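Local structure of (2Z,6E)-hedycaryol synthase (Kitasatospora setae, 4MC3) at residues 6-18 and 298-310. The protein catalyses the magnesium-dependent 1,11-cyclization of (2E,6E)-farnesyl diphosphate to the sesquiterpene alcohol (2Z,6E)-hedycaryol, releasing diphosphate. Numbering follows the deposited sequence.
Sequences IPDFYVPFPLECN and NVAANLSGQLVWH. With 28U ((3R,6E)-3,7,11-trimethyldodeca-1,6,10-trien-3-ol), chain B.
Phe13 lies against the outer side of helix 286-309 with Ala300 CB 3.7 Å from its ring centroid and 1° off the ring normal, a CH-pi contact over the middle of one face; Pro12 CG stands over the opposite face, so the ring is sandwiched. Its CG is turned anti to its own carbonyl carbon (chi1 -51°), and CD2 thereby comes 3.2 Å from Ala300 O, while Leu303 CD2 meets the ring edge. The backbone beside this ring is held by Ser304, whose OG donates to Phe13 O at 2.7 Å, tilted 34° from the carbonyl plane. Val11 CG1 lies 3.3 Å from that same OG, an apolar flank to the bond.

Leu307 extends the apolar seam: CD1 approaches Phe9 CB at 3.7 Å, and CD2 slides past Val11 CG2. Leu15 makes a separate apolar contact, its CD1 3.6 Å from Gly305 CA and its branched end meeting Val308 tip to tip. A water accepts from Glu16 N (2.9 Å) with Ala301 O and Pro14 O both within its reach; the Glu16 carboxylate pairs with Arg62.

The inner side of the same helix carries Gln306, Trp309 and His310 of the nerolidol pocket in this class I terpene synthase alpha domain. The N-terminal strap thus backs a pocket-lining helix mainly through apolar packing, with one direct hydrogen bond and probably a water-mediated link.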
loop_
_atom_site.group_PDB
_atom_site.type_symbol
_atom_site.label_atom_id
_atom_site.label_comp_id
_atom_site.label_asym_id
_atom_site.label_seq_id
_atom_site.Cartn_x
_atom_site.Cartn_y
_atom_site.Cartn_z
ATOM N N ILE A 6 -13.204 18.871 7.218
ATOM C CA ILE A 6 -12.741 17.794 6.355
ATOM C C ILE A 6 -13.462 17.867 5.021
ATOM O O ILE A 6 -14.675 17.900 5.002
ATOM C CB ILE A 6 -13.056 16.417 6.985
ATOM C CG1 ILE A 6 -12.171 16.163 8.208
ATOM C CG2 ILE A 6 -12.892 15.286 5.971
ATOM C CD1 ILE A 6 -10.774 15.690 7.872
ATOM N N PRO A 7 -12.723 17.865 3.899
ATOM C CA PRO A 7 -13.403 17.878 2.602
ATOM C C PRO A 7 -14.406 16.722 2.438
ATOM O O PRO A 7 -14.276 15.672 3.074
ATOM C CB PRO A 7 -12.257 17.751 1.592
ATOM C CG PRO A 7 -11.061 18.271 2.316
ATOM C CD PRO A 7 -11.253 17.861 3.748
ATOM N N ASP A 8 -15.409 16.932 1.598
ATOM C CA ASP A 8 -16.414 15.906 1.336
ATOM C C ASP A 8 -15.901 15.112 0.160
ATOM O O ASP A 8 -16.363 15.266 -0.955
ATOM C CB ASP A 8 -17.798 16.519 1.033
ATOM C CG ASP A 8 -18.630 16.724 2.282
ATOM O OD1 ASP A 8 -19.055 15.707 2.879
ATOM O OD2 ASP A 8 -18.860 17.897 2.662
ATOM N N PHE A 9 -14.922 14.259 0.417
ATOM C CA PHE A 9 -14.233 13.568 -0.663
ATOM C C PHE A 9 -15.228 12.674 -1.327
ATOM O O PHE A 9 -15.964 11.974 -0.636
ATOM C CB PHE A 9 -13.107 12.683 -0.125
ATOM C CG PHE A 9 -11.959 13.435 0.483
ATOM C CD1 PHE A 9 -11.145 14.239 -0.301
ATOM C CD2 PHE A 9 -11.650 13.292 1.837
ATOM C CE1 PHE A 9 -10.051 14.895 0.258
ATOM C CE2 PHE A 9 -10.563 13.953 2.388
ATOM C CZ PHE A 9 -9.759 14.745 1.590
ATOM N N TYR A 10 -15.247 12.703 -2.654
ATOM C CA TYR A 10 -16.118 11.838 -3.422
ATOM C C TYR A 10 -15.304 11.027 -4.421
ATOM O O TYR A 10 -14.427 11.550 -5.120
ATOM C CB TYR A 10 -17.204 12.655 -4.159
ATOM C CG TYR A 10 -18.011 11.807 -5.136
ATOM C CD1 TYR A 10 -19.070 10.999 -4.680
ATOM C CD2 TYR A 10 -17.688 11.760 -6.504
ATOM C CE1 TYR A 10 -19.781 10.194 -5.557
ATOM C CE2 TYR A 10 -18.410 10.960 -7.389
ATOM C CZ TYR A 10 -19.439 10.177 -6.909
ATOM O OH TYR A 10 -20.174 9.384 -7.775
ATOM N N VAL A 11 -15.614 9.741 -4.471
ATOM C CA VAL A 11 -15.008 8.818 -5.413
ATOM C C VAL A 11 -16.137 8.035 -6.099
ATOM O O VAL A 11 -17.038 7.533 -5.437
ATOM C CB VAL A 11 -14.042 7.839 -4.673
ATOM C CG1 VAL A 11 -13.418 6.928 -5.660
ATOM C CG2 VAL A 11 -12.960 8.631 -3.952
ATOM N N PRO A 12 -16.100 7.935 -7.427
ATOM C CA PRO A 12 -17.245 7.370 -8.175
ATOM C C PRO A 12 -17.328 5.855 -8.176
ATOM O O PRO A 12 -18.368 5.298 -8.547
ATOM C CB PRO A 12 -16.995 7.844 -9.599
ATOM C CG PRO A 12 -15.555 8.131 -9.673
ATOM C CD PRO A 12 -15.187 8.658 -8.329
ATOM N N PHE A 13 -16.243 5.195 -7.778
ATOM C CA PHE A 13 -16.128 3.755 -7.917
ATOM C C PHE A 13 -16.934 3.068 -6.815
ATOM O O PHE A 13 -16.965 3.539 -5.677
ATOM C CB PHE A 13 -14.637 3.344 -7.846
ATOM C CG PHE A 13 -13.742 4.131 -8.782
ATOM C CD1 PHE A 13 -13.927 4.109 -10.164
ATOM C CD2 PHE A 13 -12.743 4.951 -8.267
ATOM C CE1 PHE A 13 -13.127 4.889 -11.016
ATOM C CE2 PHE A 13 -11.939 5.708 -9.107
ATOM C CZ PHE A 13 -12.134 5.684 -10.482
ATOM N N PRO A 14 -17.600 1.934 -7.152
ATOM C CA PRO A 14 -18.338 1.254 -6.113
ATOM C C PRO A 14 -17.471 0.835 -4.924
ATOM O O PRO A 14 -16.261 0.546 -5.090
ATOM C CB PRO A 14 -18.961 0.044 -6.838
ATOM C CG PRO A 14 -19.010 0.444 -8.272
ATOM C CD PRO A 14 -17.787 1.318 -8.477
ATOM N N LEU A 15 -18.095 0.830 -3.751
ATOM C CA LEU A 15 -17.469 0.355 -2.538
ATOM C C LEU A 15 -17.634 -1.160 -2.478
ATOM O O LEU A 15 -18.720 -1.654 -2.352
ATOM C CB LEU A 15 -18.047 1.001 -1.279
ATOM C CG LEU A 15 -17.509 0.505 0.047
ATOM C CD1 LEU A 15 -16.053 0.935 0.150
ATOM C CD2 LEU A 15 -18.288 1.061 1.224
ATOM N N GLU A 16 -16.520 -1.889 -2.544
ATOM C CA GLU A 16 -16.453 -3.361 -2.528
ATOM C C GLU A 16 -15.692 -3.869 -1.286
ATOM O O GLU A 16 -14.734 -3.235 -0.845
ATOM C CB GLU A 16 -15.729 -3.889 -3.776
ATOM C CG GLU A 16 -16.310 -3.447 -5.079
ATOM C CD GLU A 16 -15.567 -3.964 -6.288
ATOM O OE1 GLU A 16 -14.806 -4.956 -6.236
ATOM O OE2 GLU A 16 -15.826 -3.425 -7.358
ATOM N N CYS A 17 -16.121 -4.985 -0.730
ATOM C CA CYS A 17 -15.505 -5.551 0.450
ATOM C C CYS A 17 -15.505 -7.067 0.265
ATOM O O CYS A 17 -16.396 -7.644 -0.334
ATOM C CB CYS A 17 -16.212 -5.147 1.740
ATOM S SG CYS A 17 -15.262 -5.423 3.264
ATOM N N ASN A 18 -14.444 -7.732 0.723
ATOM C CA ASN A 18 -14.368 -9.148 0.489
ATOM C C ASN A 18 -15.344 -9.968 1.354
ATOM O O ASN A 18 -15.358 -9.812 2.567
ATOM C CB ASN A 18 -12.935 -9.611 0.797
ATOM C CG ASN A 18 -12.643 -10.940 0.183
ATOM O OD1 ASN A 18 -13.286 -11.925 0.533
ATOM N ND2 ASN A 18 -11.724 -10.992 -0.786
ATOM N N ASN A 298 -9.472 -3.020 -9.504
ATOM C CA ASN A 298 -9.221 -3.173 -8.068
ATOM C C ASN A 298 -8.465 -1.962 -7.501
ATOM O O ASN A 298 -8.720 -1.512 -6.377
ATOM C CB ASN A 298 -8.416 -4.470 -7.792
ATOM C CG ASN A 298 -8.338 -4.766 -6.345
ATOM O OD1 ASN A 298 -7.258 -4.623 -5.693
ATOM N ND2 ASN A 298 -9.450 -5.115 -5.803
ATOM N N VAL A 299 -7.501 -1.471 -8.260
ATOM C CA VAL A 299 -6.779 -0.258 -7.879
ATOM C C VAL A 299 -7.816 0.865 -7.687
ATOM O O VAL A 299 -7.880 1.506 -6.618
ATOM C CB VAL A 299 -5.691 0.156 -8.881
ATOM C CG1 VAL A 299 -5.157 1.547 -8.560
ATOM C CG2 VAL A 299 -4.595 -0.884 -8.964
ATOM N N ALA A 300 -8.704 1.036 -8.673
ATOM C CA ALA A 300 -9.752 2.044 -8.548
ATOM C C ALA A 300 -10.703 1.840 -7.333
ATOM O O ALA A 300 -10.987 2.787 -6.612
ATOM C CB ALA A 300 -10.540 2.118 -9.826
ATOM N N ALA A 301 -11.157 0.603 -7.119
ATOM C CA ALA A 301 -11.982 0.258 -5.965
ATOM C C ALA A 301 -11.337 0.716 -4.713
ATOM O O ALA A 301 -12.010 1.157 -3.818
ATOM C CB ALA A 301 -12.227 -1.256 -5.902
ATOM N N ASN A 302 -10.008 0.557 -4.606
ATOM C CA ASN A 302 -9.324 0.927 -3.365
ATOM C C ASN A 302 -9.436 2.422 -3.031
ATOM O O ASN A 302 -9.361 2.781 -1.846
ATOM C CB ASN A 302 -7.841 0.523 -3.446
ATOM C CG ASN A 302 -7.598 -0.847 -2.928
ATOM O OD1 ASN A 302 -7.779 -1.877 -3.654
ATOM N ND2 ASN A 302 -7.239 -0.906 -1.684
ATOM N N LEU A 303 -9.592 3.272 -4.039
ATOM C CA LEU A 303 -9.816 4.707 -3.689
ATOM C C LEU A 303 -11.109 4.897 -2.845
ATOM O O LEU A 303 -11.120 5.622 -1.858
ATOM C CB LEU A 303 -9.843 5.571 -4.924
ATOM C CG LEU A 303 -8.477 5.979 -5.512
ATOM C CD1 LEU A 303 -7.631 4.838 -6.060
ATOM C CD2 LEU A 303 -8.686 7.055 -6.580
ATOM N N SER A 304 -12.162 4.155 -3.172
ATOM C CA SER A 304 -13.403 4.168 -2.371
ATOM C C SER A 304 -13.238 3.426 -1.078
ATOM O O SER A 304 -13.598 3.939 -0.026
ATOM C CB SER A 304 -14.557 3.548 -3.161
ATOM O OG SER A 304 -14.928 4.438 -4.193
ATOM N N GLY A 305 -12.624 2.218 -1.113
ATOM C CA GLY A 305 -12.518 1.439 0.116
ATOM C C GLY A 305 -11.673 2.117 1.143
ATOM O O GLY A 305 -11.989 2.078 2.336
ATOM N N GLN A 306 -10.552 2.707 0.707
ATOM C CA GLN A 306 -9.659 3.274 1.703
ATOM C C GLN A 306 -10.195 4.616 2.226
ATOM O O GLN A 306 -9.917 5.003 3.360
ATOM C CB GLN A 306 -8.212 3.399 1.195
ATOM C CG GLN A 306 -7.599 2.091 0.724
ATOM C CD GLN A 306 -7.611 0.974 1.778
ATOM O OE1 GLN A 306 -7.428 1.232 2.918
ATOM N NE2 GLN A 306 -7.753 -0.274 1.347
ATOM N N LEU A 307 -10.978 5.319 1.404
ATOM C CA LEU A 307 -11.659 6.525 1.863
ATOM C C LEU A 307 -12.655 6.181 2.962
ATOM O O LEU A 307 -12.713 6.836 4.009
ATOM C CB LEU A 307 -12.360 7.233 0.700
ATOM C CG LEU A 307 -13.279 8.407 1.035
ATOM C CD1 LEU A 307 -12.456 9.520 1.678
ATOM C CD2 LEU A 307 -13.981 8.859 -0.237
ATOM N N VAL A 308 -13.414 5.130 2.740
ATOM C CA VAL A 308 -14.407 4.687 3.703
ATOM C C VAL A 308 -13.752 4.135 4.976
ATOM O O VAL A 308 -14.245 4.373 6.104
ATOM C CB VAL A 308 -15.340 3.665 3.013
ATOM C CG1 VAL A 308 -16.213 2.962 4.014
ATOM C CG2 VAL A 308 -16.162 4.379 1.939
ATOM N N TRP A 309 -12.637 3.425 4.819
ATOM C CA TRP A 309 -11.861 2.944 5.961
ATOM C C TRP A 309 -11.379 4.127 6.821
ATOM O O TRP A 309 -11.432 4.050 8.051
ATOM C CB TRP A 309 -10.684 2.088 5.469
ATOM C CG TRP A 309 -9.956 1.289 6.561
ATOM C CD1 TRP A 309 -10.387 0.134 7.169
ATOM C CD2 TRP A 309 -8.670 1.578 7.121
ATOM N NE1 TRP A 309 -9.450 -0.294 8.095
ATOM C CE2 TRP A 309 -8.392 0.577 8.084
ATOM C CE3 TRP A 309 -7.734 2.600 6.920
ATOM C CZ2 TRP A 309 -7.213 0.564 8.830
ATOM C CZ3 TRP A 309 -6.563 2.585 7.664
ATOM C CH2 TRP A 309 -6.312 1.571 8.610
ATOM N N HIS A 310 -10.944 5.224 6.190
ATOM C CA HIS A 310 -10.661 6.494 6.916
ATOM C C HIS A 310 -11.949 7.259 7.166
ATOM O O HIS A 310 -11.930 8.393 7.646
ATOM C CB HIS A 310 -9.699 7.400 6.143
ATOM C CG HIS A 310 -8.385 6.762 5.838
ATOM N ND1 HIS A 310 -8.098 6.205 4.611
ATOM C CD2 HIS A 310 -7.285 6.570 6.605
ATOM C CE1 HIS A 310 -6.877 5.707 4.627
ATOM N NE2 HIS A 310 -6.371 5.894 5.833
HETATM C C4 28U B . -4.384 3.065 3.368
HETATM C C5 28U B . -4.241 1.143 5.010
HETATM C C6 28U B . -3.907 -0.177 4.342
HETATM C C7 28U B . -3.061 -1.238 4.984
HETATM C C8 28U B . -2.163 -1.126 6.001
HETATM C C10 28U B . -1.942 0.102 6.848
HETATM C C13 28U B . 1.198 0.687 6.465
HETATM C C15 28U B . 1.011 2.180 6.648
HETATM O O16 28U B . -3.492 3.444 5.528
HETATM C C3 28U B . -3.511 2.439 4.485
HETATM C C2 28U B . -2.095 2.224 3.924
HETATM C C1 28U B . -1.112 1.736 4.724
HETATM C C9 28U B . -0.899 -1.969 5.993
HETATM C C11 28U B . 0.221 -1.347 5.094
HETATM C C12 28U B . 0.764 0.071 5.332
HETATM C C14 28U B . 1.452 -0.003 7.795
HETATM O O HOH W 1 -14.101 -0.414 -2.929
#